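Local coordinates for enoyl-CoA hydratase/isomerase family protein (Ruegeria pomeroyi, PDB 3L3S) that belongs to the crotonase superfamily and probably acts as a hydro-lyase on acyl-CoA-type substrates, as enoyl-CoA hydratases do, at residues E91-S94 with A95-D99; R32-I35 with A36-D40. All blocks are in the same frame, centred on the assembly; numbering follows the deposited sequence.

Contact 1 of 2, residues E91-S94 with A95-D99; sequences EACS and ALMLD
M97, a selenomethionine, lies alongside C93 one helical turn earlier, its terminal CE 4.0 Å from C93 SG. C93 sends its sulfur anti to the backbone N (chi1 179°), while the M97 chain bends at chi2 (-63°), and the two ends meet on the same face of the helix. The root of the M97 side chain also packs against the backbone, CG standing 3.1 Å from C93 O. C93 O takes the straightest bond of the turn, from M97 N at 3.1 Å with an N-H...O angle of 167°, and a weak second one from L96 N at 3.3 Å. L98 N reaches S94 O at 3.0 Å, and L98 CB sits 3.3 Å from the same oxygen. C93 and M97 both pack on Q121 of helix 118-124. On another flank, S94 OG hydrogen-bonds to F90 O and to T236 OG1 of the second subunit, whose Y232 packs on S94, M97 and L98. This is mainly i to i+4 alpha-helical pairing in helix 84-101 of the crotonase fold, with one side turned to its own core and another to a subunit interface.

Contact 2 of 2, residues R32-I35 with A36-D40; sequences RAMI and AALHD
M34 O receives L38 N at 2.9 Å with an N-H...O angle of 152°, and the L38 side chain also lies against this oxygen, CB 3.4 Å and CG 3.5 Å from M34 O. Further out, the CG of M34, a selenomethionine, meets L38 CD1 at 4.3 Å, a loose apolar contact between two buried side chains. I35 O accepts H39 N at the same 2.9 Å, though in a more bent bond. The R32 side chain runs forward along its own helix, and a bend at chi2 (56°) brings the guanidinium beside A36, with NH1 3.4 Å from A36 CB; the methyl group and A36 N both lie at the edge of the guanidinium, near its plane, and not over a face. R32 O takes A36 N at 3.1 Å. The charge of R32 has its partner on the neighbouring helix 84-101, where NE forms a salt bridge with D88. I35 packs on L89, C93 and L96 of that helix. The residues make the opening turns of helix 32-45, the crossover helix between strands 17-22 and 53-58 in a beta-alpha-beta unit of the crotonase fold.

In the fold
Contacts 1 and 2 belong to two neighbouring helices, 84-101 and 32-45, and their centres are about 10 Å apart. A probable hydrogen bond ties the far ends together, H39 NE2 to D99 OD2 at 2.7 Å, and H39 CE1 also packs 3.6 Å from A95 O. Nearer the N-terminal ends of the two contacts A92 is the meeting point: its CB lies 3.6 Å from R32 CZ, and its O lies 3.5 Å from I35 CG2. Of the two, contact 1 alone touches another chain, so the part of helix 84-101 at 91-99 lies between helix 32-45 and the second subunit. H67, in a loop, packs against both C93 and I35.

Contact 1 of 2, residues E91-S94 with A95-D99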
ATOM      1  N   GLU B  91     -25.567  -6.854   7.270  1.00 28.06           N
ATOM      2  CA  GLU B  91     -25.906  -5.703   6.416  1.00 28.89           C
ATOM      3  C   GLU B  91     -25.912  -4.402   7.224  1.00 29.02           C
ATOM      4  O   GLU B  91     -25.505  -3.343   6.721  1.00 28.64           O
ATOM      5  CB  GLU B  91     -27.256  -5.901   5.705  1.00 29.78           C
ATOM      6  CG  GLU B  91     -27.174  -6.798   4.456  1.00 30.47           C
ATOM      7  CD  GLU B  91     -28.530  -7.267   3.906  1.00 31.53           C
ATOM      8  OE1 GLU B  91     -28.509  -8.083   2.962  1.00 32.25           O
ATOM      9  OE2 GLU B  91     -29.606  -6.849   4.400  1.00 31.23           O
ATOM     10  N   ALA B  92     -26.312  -4.509   8.494  1.00 27.87           N
ATOM     11  CA  ALA B  92     -26.346  -3.363   9.401  1.00 27.42           C
ATOM     12  C   ALA B  92     -24.942  -3.066   9.904  1.00 26.31           C
ATOM     13  O   ALA B  92     -24.600  -1.902  10.140  1.00 26.58           O
ATOM     14  CB  ALA B  92     -27.269  -3.626  10.557  1.00 25.54           C
ATOM     15  N   CYS B  93     -24.133  -4.119  10.045  1.00 23.88           N
ATOM     16  CA  CYS B  93     -22.751  -3.975  10.492  1.00 28.42           C
ATOM     17  C   CYS B  93     -21.931  -3.308   9.395  1.00 28.02           C
ATOM     18  O   CYS B  93     -21.144  -2.417   9.682  1.00 29.27           O
ATOM     19  CB  CYS B  93     -22.128  -5.322  10.852  1.00 29.77           C
ATOM     20  SG  CYS B  93     -20.410  -5.174  11.366  1.00 37.68           S
ATOM     21  N   SER B  94     -22.175  -3.708   8.144  1.00 27.81           N
ATOM     22  CA  SER B  94     -21.493  -3.151   6.976  1.00 28.55           C
ATOM     23  C   SER B  94     -21.892  -1.702   6.749  1.00 28.78           C
ATOM     24  O   SER B  94     -21.048  -0.876   6.390  1.00 29.94           O
ATOM     25  CB  SER B  94     -21.797  -3.967   5.723  1.00 28.54           C
ATOM     26  OG  SER B  94     -21.149  -5.224   5.764  1.00 30.27           O
ATOM     27  N   ALA B  95     -23.158  -1.387   7.028  1.00 28.29           N
ATOM     28  CA  ALA B  95     -23.677  -0.021   6.871  1.00 29.80           C
ATOM     29  C   ALA B  95     -23.044   0.940   7.879  1.00 28.27           C
ATOM     30  O   ALA B  95     -22.820   2.109   7.565  1.00 29.98           O
ATOM     31  CB  ALA B  95     -25.202  -0.001   6.992  1.00 31.01           C
ATOM     32  N   LEU B  96     -22.732   0.422   9.071  1.00 26.85           N
ATOM     33  CA  LEU B  96     -22.093   1.196  10.141  1.00 24.66           C
ATOM     34  C   LEU B  96     -20.636   1.463   9.779  1.00 26.05           C
ATOM     35  O   LEU B  96     -20.192   2.622   9.755  1.00 26.47           O
ATOM     36  CB  LEU B  96     -22.172   0.441  11.475  1.00 20.64           C
ATOM     37  CG  LEU B  96     -21.211   0.787  12.627  1.00 21.88           C
ATOM     38  CD1 LEU B  96     -21.569   2.111  13.276  1.00 18.07           C
ATOM     39  CD2 LEU B  96     -21.221  -0.333  13.646  1.00 19.57           C
HETATM   40  N   MSE B  97     -19.939   0.391   9.410  1.00 25.29           N
HETATM   41  CA  MSE B  97     -18.524   0.444   9.058  1.00 27.62           C
HETATM   42  C   MSE B  97     -18.220   1.313   7.849  1.00 27.46           C
HETATM   43  O   MSE B  97     -17.172   1.955   7.800  1.00 27.12           O
HETATM   44  CB  MSE B  97     -17.978  -0.965   8.856  1.00 30.76           C
HETATM   45  CG  MSE B  97     -18.144  -1.873  10.052  1.00 32.73           C
HETATM   46 SE   MSE B  97     -17.183  -1.262  11.592  1.00 41.54          SE
HETATM   47  CE  MSE B  97     -17.801  -2.585  12.893  1.00 39.05           C
ATOM     48  N   LEU B  98     -19.182   1.386   6.926  1.00 29.77           N
ATOM     49  CA  LEU B  98     -19.076   2.199   5.714  1.00 31.28           C
ATOM     50  C   LEU B  98     -19.159   3.666   6.123  1.00 31.33           C
ATOM     51  O   LEU B  98     -18.218   4.432   5.893  1.00 33.33           O
ATOM     52  CB  LEU B  98     -20.220   1.874   4.743  1.00 32.49           C
ATOM     53  CG  LEU B  98     -19.930   1.433   3.301  1.00 32.93           C
ATOM     54  CD1 LEU B  98     -21.254   1.231   2.554  1.00 33.06           C
ATOM     55  CD2 LEU B  98     -19.044   2.443   2.574  1.00 32.05           C
ATOM     56  N   ASP B  99     -20.252   4.003   6.814  1.00 30.49           N
ATOM     57  CA  ASP B  99     -20.539   5.349   7.335  1.00 29.69           C
ATOM     58  C   ASP B  99     -19.427   5.908   8.231  1.00 27.69           C
ATOM     59  O   ASP B  99     -19.187   7.111   8.236  1.00 26.52           O
ATOM     60  CB  ASP B  99     -21.829   5.316   8.167  1.00 32.12           C
ATOM     61  CG  ASP B  99     -23.079   5.592   7.357  1.00 35.12           C
ATOM     62  OD1 ASP B  99     -23.053   5.557   6.101  1.00 39.62           O
ATOM     63  OD2 ASP B  99     -24.114   5.845   8.005  1.00 36.57           O
TER

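Contact 2 of 2, residues R32-I35 with A36-D40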
ATOM      1  N   ARG B  32     -26.621  -6.933  17.623  1.00 25.77           N
ATOM      2  CA  ARG B  32     -27.448  -6.116  16.738  1.00 25.93           C
ATOM      3  C   ARG B  32     -27.850  -4.791  17.399  1.00 27.14           C
ATOM      4  O   ARG B  32     -27.843  -3.742  16.749  1.00 28.39           O
ATOM      5  CB  ARG B  32     -28.662  -6.917  16.250  1.00 24.95           C
ATOM      6  CG  ARG B  32     -29.530  -6.218  15.198  1.00 26.83           C
ATOM      7  CD  ARG B  32     -28.758  -5.784  13.939  1.00 23.46           C
ATOM      8  NE  ARG B  32     -29.545  -4.844  13.145  1.00 19.27           N
ATOM      9  CZ  ARG B  32     -29.564  -3.525  13.328  1.00 18.33           C
ATOM     10  NH1 ARG B  32     -28.826  -2.964  14.274  1.00 18.77           N
ATOM     11  NH2 ARG B  32     -30.343  -2.767  12.573  1.00 17.96           N
ATOM     12  N   ALA B  33     -28.062  -4.836  18.715  1.00 28.00           N
ATOM     13  CA  ALA B  33     -28.444  -3.662  19.500  1.00 27.98           C
ATOM     14  C   ALA B  33     -27.268  -2.709  19.733  1.00 27.05           C
ATOM     15  O   ALA B  33     -27.474  -1.519  19.958  1.00 26.84           O
ATOM     16  CB  ALA B  33     -29.053  -4.100  20.836  1.00 29.04           C
HETATM   17  N   MSE B  34     -26.046  -3.247  19.685  1.00 26.63           N
HETATM   18  CA  MSE B  34     -24.823  -2.461  19.873  1.00 28.07           C
HETATM   19  C   MSE B  34     -24.482  -1.733  18.574  1.00 27.30           C
HETATM   20  O   MSE B  34     -24.089  -0.565  18.598  1.00 26.38           O
HETATM   21  CB  MSE B  34     -23.655  -3.354  20.334  1.00 30.38           C
HETATM   22  CG  MSE B  34     -22.293  -2.655  20.486  1.00 33.02           C
HETATM   23 SE   MSE B  34     -22.184  -1.305  21.889  1.00 39.07          SE
HETATM   24  CE  MSE B  34     -21.376  -2.413  23.265  1.00 38.62           C
ATOM     25  N   ILE B  35     -24.665  -2.426  17.451  1.00 27.58           N
ATOM     26  CA  ILE B  35     -24.422  -1.870  16.120  1.00 28.66           C
ATOM     27  C   ILE B  35     -25.400  -0.711  15.881  1.00 28.26           C
ATOM     28  O   ILE B  35     -24.994   0.339  15.400  1.00 31.12           O
ATOM     29  CB  ILE B  35     -24.561  -2.967  15.031  1.00 27.86           C
ATOM     30  CG1 ILE B  35     -23.382  -3.941  15.134  1.00 28.21           C
ATOM     31  CG2 ILE B  35     -24.634  -2.358  13.615  1.00 28.76           C
ATOM     32  CD1 ILE B  35     -23.617  -5.278  14.469  1.00 27.08           C
ATOM     33  N   ALA B  36     -26.655  -0.895  16.295  1.00 28.19           N
ATOM     34  CA  ALA B  36     -27.701   0.127  16.151  1.00 26.82           C
ATOM     35  C   ALA B  36     -27.390   1.339  17.024  1.00 25.84           C
ATOM     36  O   ALA B  36     -27.496   2.469  16.558  1.00 25.78           O
ATOM     37  CB  ALA B  36     -29.076  -0.448  16.506  1.00 26.28           C
ATOM     38  N   ALA B  37     -26.920   1.084  18.251  1.00 24.99           N
ATOM     39  CA  ALA B  37     -26.551   2.137  19.205  1.00 24.75           C
ATOM     40  C   ALA B  37     -25.353   2.932  18.695  1.00 25.67           C
ATOM     41  O   ALA B  37     -25.328   4.159  18.800  1.00 26.88           O
ATOM     42  CB  ALA B  37     -26.238   1.547  20.568  1.00 21.17           C
ATOM     43  N   LEU B  38     -24.388   2.227  18.099  1.00 26.46           N
ATOM     44  CA  LEU B  38     -23.189   2.859  17.548  1.00 26.74           C
ATOM     45  C   LEU B  38     -23.503   3.664  16.308  1.00 26.15           C
ATOM     46  O   LEU B  38     -22.898   4.709  16.090  1.00 27.57           O
ATOM     47  CB  LEU B  38     -22.111   1.829  17.231  1.00 26.19           C
ATOM     48  CG  LEU B  38     -21.160   1.383  18.344  1.00 28.59           C
ATOM     49  CD1 LEU B  38     -20.381   0.168  17.857  1.00 27.23           C
ATOM     50  CD2 LEU B  38     -20.206   2.520  18.735  1.00 28.33           C
ATOM     51  N   HIS B  39     -24.488   3.208  15.535  1.00 25.11           N
ATOM     52  CA  HIS B  39     -24.883   3.898  14.315  1.00 28.84           C
ATOM     53  C   HIS B  39     -25.728   5.133  14.619  1.00 30.11           C
ATOM     54  O   HIS B  39     -25.568   6.161  13.965  1.00 31.74           O
ATOM     55  CB  HIS B  39     -25.608   2.948  13.362  1.00 30.14           C
ATOM     56  CG  HIS B  39     -25.407   3.258  11.909  1.00 31.78           C
ATOM     57  ND1 HIS B  39     -25.807   2.397  10.913  1.00 34.51           N
ATOM     58  CD2 HIS B  39     -24.907   4.351  11.278  1.00 33.05           C
ATOM     59  CE1 HIS B  39     -25.574   2.948   9.734  1.00 34.75           C
ATOM     60  NE2 HIS B  39     -25.029   4.134   9.929  1.00 32.96           N
ATOM     61  N   ASP B  40     -26.568   5.038  15.651  1.00 32.01           N
ATOM     62  CA  ASP B  40     -27.424   6.138  16.087  1.00 33.28           C
ATOM     63  C   ASP B  40     -26.573   7.282  16.627  1.00 32.51           C
ATOM     64  O   ASP B  40     -26.848   8.450  16.354  1.00 32.79           O
ATOM     65  CB  ASP B  40     -28.395   5.665  17.175  1.00 37.46           C
ATOM     66  CG  ASP B  40     -29.815   5.520  16.665  1.00 42.22           C
ATOM     67  OD1 ASP B  40     -30.338   4.379  16.665  1.00 44.64           O
ATOM     68  OD2 ASP B  40     -30.410   6.550  16.265  1.00 45.33           O
TER